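Local structure of B-agarase (Saccharophagus degradans, 4BQ2) at residues A[269-274]-A[690-695]; A[280-285]-A[740-745]; A[289-294]-A[378-383]; A[700-705]-A[719-724]. The protein hydrolyses agarose as an exo-acting beta-agarase of glycoside hydrolase family 50, probably releasing neoagarobiose from chain ends. All coordinates share one frame; numbering follows the deposited sequence.

Interaction 1 (A[269-274]-A[690-695]); sequences GKWMLV and NPYFVG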
loop_
_atom_site.group_PDB
_atom_site.type_symbol
_atom_site.label_atom_id
_atom_site.label_comp_id
_atom_site.label_asym_id
_atom_site.label_seq_id
_atom_site.Cartn_x
_atom_site.Cartn_y
_atom_site.Cartn_z
ATOM N N GLY A 269 4.350 1.128 31.398
ATOM C CA GLY A 269 5.368 0.613 30.506
ATOM C C GLY A 269 4.924 0.429 29.059
ATOM O O GLY A 269 5.722 -0.012 28.231
ATOM N N LYS A 270 3.672 0.772 28.753
ATOM C CA LYS A 270 3.154 0.665 27.374
ATOM C C LYS A 270 2.573 1.982 26.898
ATOM O O LYS A 270 1.701 2.571 27.559
ATOM C CB LYS A 270 2.058 -0.387 27.306
ATOM C CG LYS A 270 2.539 -1.769 27.704
ATOM C CD LYS A 270 1.427 -2.780 27.636
ATOM C CE LYS A 270 1.943 -4.154 28.041
ATOM N NZ LYS A 270 0.801 -5.106 28.055
ATOM N N TRP A 271 3.018 2.426 25.732
ATOM C CA TRP A 271 2.471 3.635 25.164
ATOM C C TRP A 271 1.006 3.475 24.794
ATOM O O TRP A 271 0.614 2.455 24.219
ATOM C CB TRP A 271 3.261 4.039 23.926
ATOM C CG TRP A 271 4.518 4.794 24.276
ATOM C CD1 TRP A 271 5.812 4.334 24.208
ATOM C CD2 TRP A 271 4.590 6.140 24.750
ATOM N NE1 TRP A 271 6.686 5.326 24.617
ATOM C CE2 TRP A 271 5.958 6.442 24.953
ATOM C CE3 TRP A 271 3.618 7.133 25.025
ATOM C CZ2 TRP A 271 6.393 7.705 25.380
ATOM C CZ3 TRP A 271 4.049 8.367 25.484
ATOM C CH2 TRP A 271 5.428 8.654 25.640
ATOM N N MET A 272 0.221 4.500 25.140
ATOM C CA MET A 272 -1.206 4.540 24.875
ATOM C C MET A 272 -1.635 5.922 24.417
ATOM O O MET A 272 -0.923 6.931 24.593
ATOM C CB MET A 272 -2.016 4.153 26.141
ATOM C CG MET A 272 -1.907 2.679 26.553
ATOM S SD MET A 272 -2.589 1.566 25.306
ATOM C CE MET A 272 -4.327 1.532 25.733
ATOM N N LEU A 273 -2.808 5.965 23.809
ATOM C CA LEU A 273 -3.513 7.233 23.716
ATOM C C LEU A 273 -4.362 7.404 24.959
ATOM O O LEU A 273 -4.645 6.438 25.672
ATOM C CB LEU A 273 -4.339 7.331 22.427
ATOM C CG LEU A 273 -3.487 7.412 21.116
ATOM C CD1 LEU A 273 -4.229 6.889 19.877
ATOM C CD2 LEU A 273 -2.972 8.813 20.858
ATOM N N VAL A 274 -4.809 8.632 25.197
ATOM C CA VAL A 274 -5.771 8.888 26.257
ATOM C C VAL A 274 -6.838 9.747 25.606
ATOM O O VAL A 274 -6.514 10.720 24.927
ATOM C CB VAL A 274 -5.104 9.656 27.420
ATOM C CG1 VAL A 274 -6.131 10.119 28.451
ATOM C CG2 VAL A 274 -4.018 8.811 28.061
ATOM N N ASN A 690 3.285 -4.982 21.015
ATOM C CA ASN A 690 4.424 -4.091 20.919
ATOM C C ASN A 690 4.124 -2.846 21.787
ATOM O O ASN A 690 3.159 -2.140 21.528
ATOM C CB ASN A 690 4.703 -3.732 19.446
ATOM C CG ASN A 690 5.967 -2.915 19.293
ATOM O OD1 ASN A 690 6.115 -1.902 19.977
ATOM N ND2 ASN A 690 6.901 -3.358 18.432
ATOM N N PRO A 691 4.929 -2.601 22.838
ATOM C CA PRO A 691 4.616 -1.523 23.785
ATOM C C PRO A 691 4.705 -0.108 23.198
ATOM O O PRO A 691 4.243 0.830 23.837
ATOM C CB PRO A 691 5.659 -1.717 24.903
ATOM C CG PRO A 691 6.766 -2.496 24.287
ATOM C CD PRO A 691 6.149 -3.344 23.208
ATOM N N TYR A 692 5.310 0.050 22.018
ATOM C CA TYR A 692 5.421 1.350 21.357
ATOM C C TYR A 692 4.209 1.765 20.524
ATOM O O TYR A 692 4.060 2.946 20.211
ATOM C CB TYR A 692 6.734 1.428 20.555
ATOM C CG TYR A 692 7.869 1.187 21.531
ATOM C CD1 TYR A 692 8.217 2.176 22.444
ATOM C CD2 TYR A 692 8.499 -0.074 21.628
ATOM C CE1 TYR A 692 9.210 1.957 23.403
ATOM C CE2 TYR A 692 9.508 -0.304 22.584
ATOM C CZ TYR A 692 9.836 0.716 23.469
ATOM O OH TYR A 692 10.813 0.539 24.412
ATOM N N PHE A 693 3.334 0.819 20.181
ATOM C CA PHE A 693 2.212 1.161 19.284
ATOM C C PHE A 693 0.967 1.529 20.019
ATOM O O PHE A 693 0.569 0.828 20.939
ATOM C CB PHE A 693 1.957 0.034 18.253
ATOM C CG PHE A 693 2.956 0.068 17.154
ATOM C CD1 PHE A 693 2.771 0.918 16.065
ATOM C CD2 PHE A 693 4.115 -0.687 17.229
ATOM C CE1 PHE A 693 3.712 0.999 15.047
ATOM C CE2 PHE A 693 5.060 -0.625 16.204
ATOM C CZ PHE A 693 4.864 0.222 15.115
ATOM N N VAL A 694 0.388 2.660 19.634
ATOM C CA VAL A 694 -0.916 3.071 20.152
ATOM C C VAL A 694 -2.124 2.801 19.255
ATOM O O VAL A 694 -3.253 3.187 19.597
ATOM C CB VAL A 694 -0.928 4.542 20.598
ATOM C CG1 VAL A 694 0.264 4.788 21.552
ATOM C CG2 VAL A 694 -0.892 5.492 19.380
ATOM N N GLY A 695 -1.893 2.124 18.140
ATOM C CA GLY A 695 -2.990 1.736 17.244
ATOM C C GLY A 695 -2.507 1.233 15.888
ATOM O O GLY A 695 -1.319 1.258 15.578
#
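Pro691 lies against the backbone at Gly269 and Lys270, second in a type I turn that Asn690 starts and Phe693 ends. Asn690 braces it with an Asx turn, its OD1 accepting from Tyr692 N (2.9 Å). Pro691 CB is 3.7 Å from Gly269 O, and the Lys270 side chain crosses the proline at about a right angle. The Pro691 carbonyl supplies the only hydrogen bond between the segments: Trp271 N donates to Pro691 O at 2.8 Å. The same oxygen sits by the edge of the indole, near its plane. Tyr692 brings CD1 to within 3.7 Å of Trp271 CD1. The two rings meet rim to rim with planes at 41°, neither covering the other, and Trp271 NE1 is held by Asp645. Past Phe693, whose CB is directed away, Val694 directs its side chain at strand 270-274 and uses both methyls. Val694 CG1, anti to the carbonyl carbon (chi1 -51°), reaches 3.6 Å from Trp271 O; Val694 CG2 lies 3.7 Å from Leu273 CD1. The contact thus joins the turn leading into barrel strand 693-699 to hairpin strand 270-274 at the margin of the barrel sheet. Strand 280-287 separates the two strands in that sheet, Arg746 bridges Trp271 O and Asn690 O, and helix 641-644 packs on Tyr692 and Phe693.

Interaction 2 (A[280-285]-A[740-745]); sequences PYFATG and AKIYTE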
loop_
_atom_site.group_PDB
_atom_site.type_symbol
_atom_site.label_atom_id
_atom_site.label_comp_id
_atom_site.label_asym_id
_atom_site.label_seq_id
_atom_site.Cartn_x
_atom_site.Cartn_y
_atom_site.Cartn_z
ATOM N N PRO A 280 -8.016 5.480 28.924
ATOM C CA PRO A 280 -6.983 4.975 28.036
ATOM C C PRO A 280 -7.613 4.635 26.677
ATOM O O PRO A 280 -8.769 4.185 26.633
ATOM C CB PRO A 280 -6.479 3.705 28.745
ATOM C CG PRO A 280 -6.849 3.889 30.200
ATOM C CD PRO A 280 -8.102 4.713 30.192
ATOM N N TYR A 281 -6.861 4.865 25.607
ATOM C CA TYR A 281 -7.383 4.715 24.249
ATOM C C TYR A 281 -6.365 4.003 23.348
ATOM O O TYR A 281 -5.152 4.157 23.515
ATOM C CB TYR A 281 -7.758 6.115 23.692
ATOM C CG TYR A 281 -8.392 6.144 22.291
ATOM C CD1 TYR A 281 -9.755 5.935 22.111
ATOM C CD2 TYR A 281 -7.612 6.403 21.169
ATOM C CE1 TYR A 281 -10.332 5.992 20.846
ATOM C CE2 TYR A 281 -8.167 6.438 19.886
ATOM C CZ TYR A 281 -9.517 6.229 19.733
ATOM O OH TYR A 281 -10.063 6.279 18.463
ATOM N N PHE A 282 -6.870 3.260 22.362
ATOM C CA PHE A 282 -6.048 2.486 21.429
ATOM C C PHE A 282 -6.814 2.515 20.092
ATOM O O PHE A 282 -8.018 2.205 20.038
ATOM C CB PHE A 282 -5.806 1.054 21.940
ATOM C CG PHE A 282 -4.883 0.231 21.054
ATOM C CD1 PHE A 282 -5.400 -0.535 19.998
ATOM C CD2 PHE A 282 -3.514 0.208 21.281
ATOM C CE1 PHE A 282 -4.557 -1.290 19.188
ATOM C CE2 PHE A 282 -2.652 -0.540 20.481
ATOM C CZ PHE A 282 -3.171 -1.295 19.420
ATOM N N ALA A 283 -6.129 2.978 19.043
ATOM C CA ALA A 283 -6.808 3.286 17.806
ATOM C C ALA A 283 -6.898 2.073 16.877
ATOM O O ALA A 283 -5.879 1.477 16.523
ATOM C CB ALA A 283 -6.098 4.451 17.113
ATOM N N THR A 284 -8.120 1.704 16.512
ATOM C CA THR A 284 -8.338 0.713 15.482
ATOM C C THR A 284 -9.343 1.289 14.509
ATOM O O THR A 284 -10.173 2.119 14.890
ATOM C CB THR A 284 -8.855 -0.615 16.066
ATOM O OG1 THR A 284 -10.120 -0.374 16.719
ATOM C CG2 THR A 284 -7.816 -1.217 17.069
ATOM N N GLY A 285 -9.261 0.872 13.249
ATOM C CA GLY A 285 -10.217 1.361 12.235
ATOM C C GLY A 285 -9.667 1.210 10.823
ATOM O O GLY A 285 -8.607 0.569 10.611
ATOM N N ALA A 740 -12.549 -6.647 20.799
ATOM C CA ALA A 740 -13.099 -6.981 22.118
ATOM C C ALA A 740 -11.998 -7.150 23.172
ATOM O O ALA A 740 -12.289 -7.126 24.372
ATOM C CB ALA A 740 -14.039 -8.193 22.057
ATOM N N LYS A 741 -10.739 -7.260 22.734
ATOM C CA LYS A 741 -9.633 -7.512 23.644
ATOM C C LYS A 741 -8.469 -6.507 23.615
ATOM O O LYS A 741 -7.513 -6.664 24.380
ATOM C CB LYS A 741 -9.109 -8.938 23.419
ATOM C CG LYS A 741 -8.146 -9.088 22.248
ATOM C CD LYS A 741 -7.981 -10.580 21.965
ATOM C CE LYS A 741 -6.615 -10.878 21.394
ATOM N NZ LYS A 741 -6.516 -12.299 20.953
ATOM N N ILE A 742 -8.525 -5.483 22.753
ATOM C CA ILE A 742 -7.437 -4.524 22.683
ATOM C C ILE A 742 -7.103 -3.934 24.078
ATOM O O ILE A 742 -5.944 -3.741 24.395
ATOM C CB ILE A 742 -7.667 -3.355 21.660
ATOM C CG1 ILE A 742 -9.023 -2.663 21.864
ATOM C CG2 ILE A 742 -7.463 -3.829 20.215
ATOM C CD1 ILE A 742 -9.299 -1.506 20.902
ATOM N N TYR A 743 -8.107 -3.676 24.904
ATOM C CA TYR A 743 -7.821 -2.960 26.167
ATOM C C TYR A 743 -7.376 -3.887 27.304
ATOM O O TYR A 743 -6.409 -3.567 28.030
ATOM C CB TYR A 743 -9.023 -2.118 26.596
ATOM C CG TYR A 743 -9.251 -0.891 25.711
ATOM C CD1 TYR A 743 -8.302 0.130 25.654
ATOM C CD2 TYR A 743 -10.425 -0.752 24.960
ATOM C CE1 TYR A 743 -8.502 1.268 24.865
ATOM C CE2 TYR A 743 -10.636 0.371 24.173
ATOM C CZ TYR A 743 -9.666 1.371 24.119
ATOM O OH TYR A 743 -9.897 2.461 23.351
ATOM N N THR A 744 -8.084 -5.004 27.460
ATOM C CA THR A 744 -7.696 -6.040 28.423
ATOM C C THR A 744 -6.281 -6.540 28.156
ATOM O O THR A 744 -5.485 -6.650 29.090
ATOM C CB THR A 744 -8.697 -7.202 28.462
ATOM O OG1 THR A 744 -8.902 -7.678 27.132
ATOM C CG2 THR A 744 -10.022 -6.723 28.992
ATOM N N GLU A 745 -5.936 -6.788 26.890
ATOM C CA GLU A 745 -4.538 -7.079 26.541
ATOM C C GLU A 745 -3.551 -5.998 26.979
ATOM O O GLU A 745 -2.608 -6.288 27.700
ATOM C CB GLU A 745 -4.361 -7.333 25.046
ATOM C CG GLU A 745 -5.142 -8.515 24.508
ATOM C CD GLU A 745 -4.456 -9.841 24.741
ATOM O OE1 GLU A 745 -3.381 -10.075 24.151
ATOM O OE2 GLU A 745 -5.016 -10.660 25.490
#
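This is buried strand-to-helix packing on the outside of the enzyme's (beta/alpha)8 barrel, the fold expected of a family 50 (clan GH-A) glycosidase: the beginning of strand 280-287 meets the first turn of the C-terminal helix 742-746. Two neighbouring helix residues make the contact. Ile742 presents CG2 to the Phe282 ring, Ile742 CG2 lying 3.9 Å from Phe282 CD1, and the two side chains cross at a slant. With CG1 between the backbone N and the carbonyl carbon (chi1 51°), CG2 of Ile742 falls beside the N, and Ile742 CD1 meets Thr284 CG2 tip to tip at 4.1 Å. Thr284 directs its hydroxyl to Asn739 instead. Phe282 also packs on Val687 of helix 673-688, which makes it part of the layer between barrel and helices. Tyr743 starts off to one side, and its ring then reaches the strand with its hydroxyl end, Tyr281 CA lying at its edge. Tyr743 CE1 lies 3.4 Å from Pro280 O and 4.0 Å from Phe282 CB, while Ile742 CG1 lies above one face of the ring, offset toward the rim. The Trp250 ring also meets that of Tyr743. The phenol oxygen ends this reach in the backbone: Tyr743 OH donates to Gly248 O and accepts from Phe282 N at 3.3 Å, with an N-H...O angle of 142°.

Interaction 3 (A[289-294]-A[378-383]); sequences IRLSNS and FYSANL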
loop_
_atom_site.group_PDB
_atom_site.type_symbol
_atom_site.label_atom_id
_atom_site.label_comp_id
_atom_site.label_asym_id
_atom_site.label_seq_id
_atom_site.Cartn_x
_atom_site.Cartn_y
_atom_site.Cartn_z
ATOM N N ILE A 289 -12.282 6.100 3.978
ATOM C CA ILE A 289 -13.706 6.077 4.254
ATOM C C ILE A 289 -14.281 7.273 3.511
ATOM O O ILE A 289 -14.675 8.314 4.087
ATOM C CB ILE A 289 -13.983 6.061 5.776
ATOM C CG1 ILE A 289 -13.357 4.798 6.403
ATOM C CG2 ILE A 289 -15.500 6.046 6.038
ATOM C CD1 ILE A 289 -13.501 4.777 7.909
ATOM N N ARG A 290 -14.295 7.099 2.189
ATOM C CA ARG A 290 -14.687 8.101 1.230
ATOM C C ARG A 290 -14.894 7.354 -0.095
ATOM O O ARG A 290 -14.521 6.173 -0.235
ATOM C CB ARG A 290 -13.564 9.144 1.048
ATOM C CG ARG A 290 -12.217 8.536 0.589
ATOM C CD ARG A 290 -11.200 9.651 0.471
ATOM N NE ARG A 290 -9.934 9.232 -0.141
ATOM C CZ ARG A 290 -8.848 9.999 -0.219
ATOM N NH1 ARG A 290 -8.838 11.226 0.343
ATOM N NH2 ARG A 290 -7.750 9.522 -0.806
ATOM N N LEU A 291 -15.398 8.063 -1.090
ATOM C CA LEU A 291 -15.645 7.444 -2.400
ATOM C C LEU A 291 -14.616 7.772 -3.489
ATOM O O LEU A 291 -14.696 7.201 -4.578
ATOM C CB LEU A 291 -17.081 7.793 -2.872
ATOM C CG LEU A 291 -18.204 7.356 -1.910
ATOM C CD1 LEU A 291 -19.585 7.690 -2.502
ATOM C CD2 LEU A 291 -18.146 5.869 -1.576
ATOM N N SER A 292 -13.673 8.673 -3.188
ATOM C CA SER A 292 -12.712 9.260 -4.125
ATOM C C SER A 292 -11.938 8.211 -4.923
ATOM O O SER A 292 -11.496 8.471 -6.040
ATOM C CB SER A 292 -11.649 10.087 -3.342
ATOM O OG SER A 292 -12.259 11.098 -2.566
ATOM N N ASN A 293 -11.716 7.065 -4.300
ATOM C CA ASN A 293 -10.797 6.060 -4.863
ATOM C C ASN A 293 -11.517 4.836 -5.417
ATOM O O ASN A 293 -10.879 3.793 -5.682
ATOM C CB ASN A 293 -9.742 5.649 -3.832
ATOM C CG ASN A 293 -8.847 6.796 -3.445
ATOM O OD1 ASN A 293 -7.964 7.230 -4.224
ATOM N ND2 ASN A 293 -9.040 7.294 -2.246
ATOM N N SER A 294 -12.839 4.976 -5.585
ATOM C CA SER A 294 -13.707 3.856 -5.943
ATOM C C SER A 294 -14.069 3.842 -7.419
ATOM O O SER A 294 -14.878 3.013 -7.842
ATOM C CB SER A 294 -14.983 3.836 -5.077
ATOM O OG SER A 294 -15.882 4.891 -5.422
ATOM N N PHE A 378 -18.669 1.856 -9.583
ATOM C CA PHE A 378 -19.673 0.823 -9.361
ATOM C C PHE A 378 -20.120 0.762 -7.885
ATOM O O PHE A 378 -21.311 0.573 -7.598
ATOM C CB PHE A 378 -19.168 -0.529 -9.852
ATOM C CG PHE A 378 -19.120 -0.624 -11.349
ATOM C CD1 PHE A 378 -20.272 -0.959 -12.074
ATOM C CD2 PHE A 378 -17.933 -0.364 -12.038
ATOM C CE1 PHE A 378 -20.219 -1.030 -13.472
ATOM C CE2 PHE A 378 -17.885 -0.441 -13.424
ATOM C CZ PHE A 378 -19.026 -0.768 -14.133
ATOM N N TYR A 379 -19.175 0.933 -6.967
ATOM C CA TYR A 379 -19.519 0.975 -5.523
ATOM C C TYR A 379 -20.561 2.074 -5.239
ATOM O O TYR A 379 -21.582 1.831 -4.591
ATOM C CB TYR A 379 -18.248 1.170 -4.659
ATOM C CG TYR A 379 -18.496 1.151 -3.165
ATOM C CD1 TYR A 379 -18.545 -0.042 -2.462
ATOM C CD2 TYR A 379 -18.679 2.340 -2.451
ATOM C CE1 TYR A 379 -18.774 -0.067 -1.092
ATOM C CE2 TYR A 379 -18.914 2.327 -1.078
ATOM C CZ TYR A 379 -18.964 1.117 -0.410
ATOM O OH TYR A 379 -19.194 1.107 0.945
ATOM N N SER A 380 -20.309 3.283 -5.724
ATOM C CA SER A 380 -21.260 4.391 -5.537
ATOM C C SER A 380 -22.641 4.057 -6.139
ATOM O O SER A 380 -23.694 4.274 -5.489
ATOM C CB SER A 380 -20.691 5.683 -6.126
ATOM O OG SER A 380 -21.486 6.797 -5.757
ATOM N N ALA A 381 -22.631 3.463 -7.337
ATOM C CA ALA A 381 -23.858 3.042 -8.001
ATOM C C ALA A 381 -24.576 2.015 -7.128
ATOM O O ALA A 381 -25.777 2.082 -6.963
ATOM C CB ALA A 381 -23.553 2.491 -9.410
ATOM N N ASN A 382 -23.832 1.094 -6.523
ATOM C CA ASN A 382 -24.454 0.086 -5.671
ATOM C C ASN A 382 -25.039 0.692 -4.389
ATOM O O ASN A 382 -26.028 0.179 -3.867
ATOM C CB ASN A 382 -23.469 -1.075 -5.372
ATOM C CG ASN A 382 -23.183 -1.935 -6.604
ATOM O OD1 ASN A 382 -24.046 -2.077 -7.493
ATOM N ND2 ASN A 382 -21.969 -2.501 -6.681
ATOM N N LEU A 383 -24.422 1.759 -3.869
ATOM C CA LEU A 383 -25.050 2.473 -2.756
ATOM C C LEU A 383 -26.436 2.994 -3.194
ATOM O O LEU A 383 -27.410 2.843 -2.464
ATOM C CB LEU A 383 -24.199 3.637 -2.278
ATOM C CG LEU A 383 -22.819 3.266 -1.703
ATOM C CD1 LEU A 383 -22.161 4.534 -1.204
ATOM C CD2 LEU A 383 -22.931 2.234 -0.582
HETATM O O HOH W 1 -16.281 0.770 -7.488
HETATM O O HOH W 2 -15.966 1.274 -9.876
#
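Leu291 and Tyr379 form the apolar heart of this contact between the loop after the first barrel strand, 280-287, and the first turns of helix 378-387. The leucine crosses the tyrosine at about a right angle and sets Leu291 CD2 at the ring's edge, near its plane, 3.7 Å from Tyr379 CE2. Its first torsion, with CG anti to the carbonyl carbon (chi1 -58°), aims the branched end at the helix. There Leu291 CD2 also approaches Leu383 CD1 (4.2 Å), whereas Leu291 CD1 rests 3.9 Å from Ser380 OG, a hydroxyl bonded to His358. Next to this patch Ser294 CB packs on Tyr379 CB. No direct hydrogen bond spans the segments, so water carries the polar link. Ser294 O accepts from two waters; one takes the hydrogen of Tyr379 N at 2.9 Å, the other that of Phe378 N at 2.8 Å. In this way one loop carbonyl serves two first-turn amides at the N-terminal end of the helix. Within the loop, Leu291 O closes a type I turn by accepting from Ser294 N and, on a lone pair in the carbonyl plane, from Ser294 OG at 2.7 Å. Ser294 OG is also bonded to Ser377 OG, just before the helix. Helix 394-410 covers the apolar side: Trp399 touches Leu291 and Leu383 and bonds to Tyr379 OH, while Leu396 adds to the cover on Leu291.

Interaction 4 (A[700-705]-A[719-724]); sequences QYMDSP and GFVDVT. With GOL (glycerol), chain F.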
loop_
_atom_site.group_PDB
_atom_site.type_symbol
_atom_site.label_atom_id
_atom_site.label_comp_id
_atom_site.label_asym_id
_atom_site.label_seq_id
_atom_site.Cartn_x
_atom_site.Cartn_y
_atom_site.Cartn_z
ATOM N N GLN A 700 -8.046 -1.049 3.079
ATOM C CA GLN A 700 -8.929 0.103 3.279
ATOM C C GLN A 700 -10.374 -0.394 3.491
ATOM O O GLN A 700 -10.602 -1.583 3.597
ATOM C CB GLN A 700 -8.849 0.989 2.036
ATOM C CG GLN A 700 -9.175 0.176 0.762
ATOM C CD GLN A 700 -9.060 0.969 -0.513
ATOM O OE1 GLN A 700 -8.624 2.121 -0.524
ATOM N NE2 GLN A 700 -9.450 0.353 -1.607
ATOM N N TYR A 701 -11.352 0.515 3.521
ATOM C CA TYR A 701 -12.742 0.148 3.825
ATOM C C TYR A 701 -13.322 -0.768 2.718
ATOM O O TYR A 701 -13.962 -1.773 3.013
ATOM C CB TYR A 701 -13.565 1.445 3.940
ATOM C CG TYR A 701 -15.024 1.321 4.338
ATOM C CD1 TYR A 701 -15.509 0.224 5.030
ATOM C CD2 TYR A 701 -15.906 2.387 4.076
ATOM C CE1 TYR A 701 -16.857 0.146 5.385
ATOM C CE2 TYR A 701 -17.226 2.345 4.481
ATOM C CZ TYR A 701 -17.702 1.225 5.121
ATOM O OH TYR A 701 -19.050 1.211 5.510
ATOM N N MET A 702 -13.123 -0.381 1.457
ATOM C CA MET A 702 -13.754 -1.110 0.328
ATOM C C MET A 702 -12.677 -1.762 -0.521
ATOM O O MET A 702 -11.564 -1.252 -0.546
ATOM C CB MET A 702 -14.533 -0.135 -0.551
ATOM C CG MET A 702 -15.609 0.630 0.215
ATOM S SD MET A 702 -15.398 2.439 0.314
ATOM C CE MET A 702 -15.375 3.000 -1.393
ATOM N N ASP A 703 -13.004 -2.843 -1.236
ATOM C CA ASP A 703 -12.078 -3.361 -2.244
ATOM C C ASP A 703 -11.813 -2.263 -3.230
ATOM O O ASP A 703 -12.707 -1.446 -3.528
ATOM C CB ASP A 703 -12.694 -4.543 -3.032
ATOM C CG ASP A 703 -12.823 -5.806 -2.214
ATOM O OD1 ASP A 703 -12.048 -6.001 -1.243
ATOM O OD2 ASP A 703 -13.739 -6.603 -2.539
ATOM N N SER A 704 -10.612 -2.264 -3.798
ATOM C CA SER A 704 -10.339 -1.479 -4.988
ATOM C C SER A 704 -11.137 -2.110 -6.148
ATOM O O SER A 704 -11.364 -3.315 -6.132
ATOM C CB SER A 704 -8.855 -1.527 -5.381
ATOM O OG SER A 704 -7.969 -1.378 -4.303
ATOM N N PRO A 705 -11.525 -1.301 -7.156
ATOM C CA PRO A 705 -12.183 -1.795 -8.369
ATOM C C PRO A 705 -11.434 -2.966 -9.007
ATOM O O PRO A 705 -10.212 -3.001 -8.998
ATOM C CB PRO A 705 -12.153 -0.587 -9.288
ATOM C CG PRO A 705 -12.224 0.592 -8.344
ATOM C CD PRO A 705 -11.376 0.174 -7.179
ATOM N N GLY A 719 -10.650 -4.818 0.981
ATOM C CA GLY A 719 -11.814 -4.214 1.659
ATOM C C GLY A 719 -12.316 -5.023 2.841
ATOM O O GLY A 719 -12.126 -6.245 2.892
ATOM N N PHE A 720 -12.927 -4.327 3.802
ATOM C CA PHE A 720 -13.891 -4.969 4.713
ATOM C C PHE A 720 -15.245 -5.167 4.014
ATOM O O PHE A 720 -16.039 -5.989 4.438
ATOM C CB PHE A 720 -14.042 -4.154 6.016
ATOM C CG PHE A 720 -13.152 -4.641 7.120
ATOM C CD1 PHE A 720 -11.770 -4.651 6.966
ATOM C CD2 PHE A 720 -13.706 -5.142 8.305
ATOM C CE1 PHE A 720 -10.945 -5.107 8.003
ATOM C CE2 PHE A 720 -12.889 -5.609 9.324
ATOM C CZ PHE A 720 -11.502 -5.600 9.180
ATOM N N VAL A 721 -15.480 -4.430 2.940
ATOM C CA VAL A 721 -16.689 -4.655 2.103
ATOM C C VAL A 721 -16.274 -4.805 0.664
ATOM O O VAL A 721 -15.243 -4.262 0.258
ATOM C CB VAL A 721 -17.739 -3.508 2.235
ATOM C CG1 VAL A 721 -18.205 -3.340 3.696
ATOM C CG2 VAL A 721 -17.227 -2.170 1.678
ATOM N N ASP A 722 -17.101 -5.488 -0.135
ATOM C CA ASP A 722 -16.811 -5.623 -1.556
ATOM C C ASP A 722 -17.471 -4.505 -2.408
ATOM O O ASP A 722 -17.992 -3.519 -1.852
ATOM C CB ASP A 722 -17.158 -7.061 -2.000
ATOM C CG ASP A 722 -18.646 -7.315 -2.138
ATOM O OD1 ASP A 722 -19.500 -6.398 -1.926
ATOM O OD2 ASP A 722 -18.970 -8.486 -2.521
ATOM N N VAL A 723 -17.429 -4.627 -3.738
ATOM C CA VAL A 723 -17.943 -3.572 -4.639
ATOM C C VAL A 723 -19.460 -3.354 -4.493
ATOM O O VAL A 723 -19.977 -2.285 -4.842
ATOM C CB VAL A 723 -17.552 -3.867 -6.114
ATOM C CG1 VAL A 723 -18.310 -5.077 -6.616
ATOM C CG2 VAL A 723 -17.776 -2.660 -7.024
ATOM N N THR A 724 -20.175 -4.357 -3.983
ATOM C CA THR A 724 -21.614 -4.244 -3.738
ATOM C C THR A 724 -21.967 -3.675 -2.347
ATOM O O THR A 724 -23.163 -3.669 -1.936
ATOM C CB THR A 724 -22.316 -5.599 -3.929
ATOM O OG1 THR A 724 -21.967 -6.472 -2.858
ATOM C CG2 THR A 724 -21.908 -6.243 -5.260
HETATM C C1 GOL F . -14.711 -8.462 -7.775
HETATM O O1 GOL F . -15.881 -9.250 -8.121
HETATM C C2 GOL F . -14.293 -8.440 -6.286
HETATM O O2 GOL F . -13.009 -7.764 -6.116
HETATM C C3 GOL F . -15.366 -7.793 -5.403
HETATM O O3 GOL F . -15.108 -6.462 -4.850
#
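Two irregular loop segments that follow the barrel strand 693-699 are joined by a single parallel beta bridge: Val721 N donates to Tyr701 O (3.1 Å) and Asp703 N to Val721 O (3.0 Å), bracketing Met702. Phe720 N adds a weak bond to Tyr701 O. Gly719, with no side chain, brings its CA to 3.4 Å from Met702 C. A cis peptide precedes Gln700, just after the strand of the (beta/alpha)8 barrel. Val721 touches the first segment with both branches. Val721 CG2 lies 3.5 Å from Met702 CG, the side chains running side by side, and Val721 CG1 approaches Tyr701 CE1; the Tyr701 hydroxyl is bonded to Thr403 and Arg406. Asp703 works with both oxygens. Asp703 OD1 accepts from Gly719 N at 2.9 Å on the anti side, 21° out of the carboxylate plane. Asp722 CB lies near Asp703 OD2, but the Asp722 carboxylate turns away: OD2 bonds to His660, and OD1 makes an Asx turn, accepting from Thr724 N and, on its syn lone pair, from Thr724 OG1. Asp703 OD2, also bonded to Tyr728 OH, accepts from O3 of a glycerol probably left by crystallisation (2.7 Å), and Val723 N donates to that same O3 at 3.2 Å.

How the interactions relate
From the N terminus, the chain lays down 269-274, 280-285 and 289-294 in quick succession. Interaction 3 closes first, when 378-383 returns to the loop beyond the first barrel strand; its loop lies within those of interactions 1 and 2. Interaction 1 closes at 690-695, more than 400 residues after it opened. The short loop of interaction 4 follows and falls within that of interaction 2, which closes last at 740-745 and crosses interaction 1. Interactions 1 and 2 share a sheet through Leu273 O to Tyr281 N and Val694 O to Ala283 N. Interactions 3 and 4, centres about 9 Å apart, join through Asn382 ND2 to Val723 O.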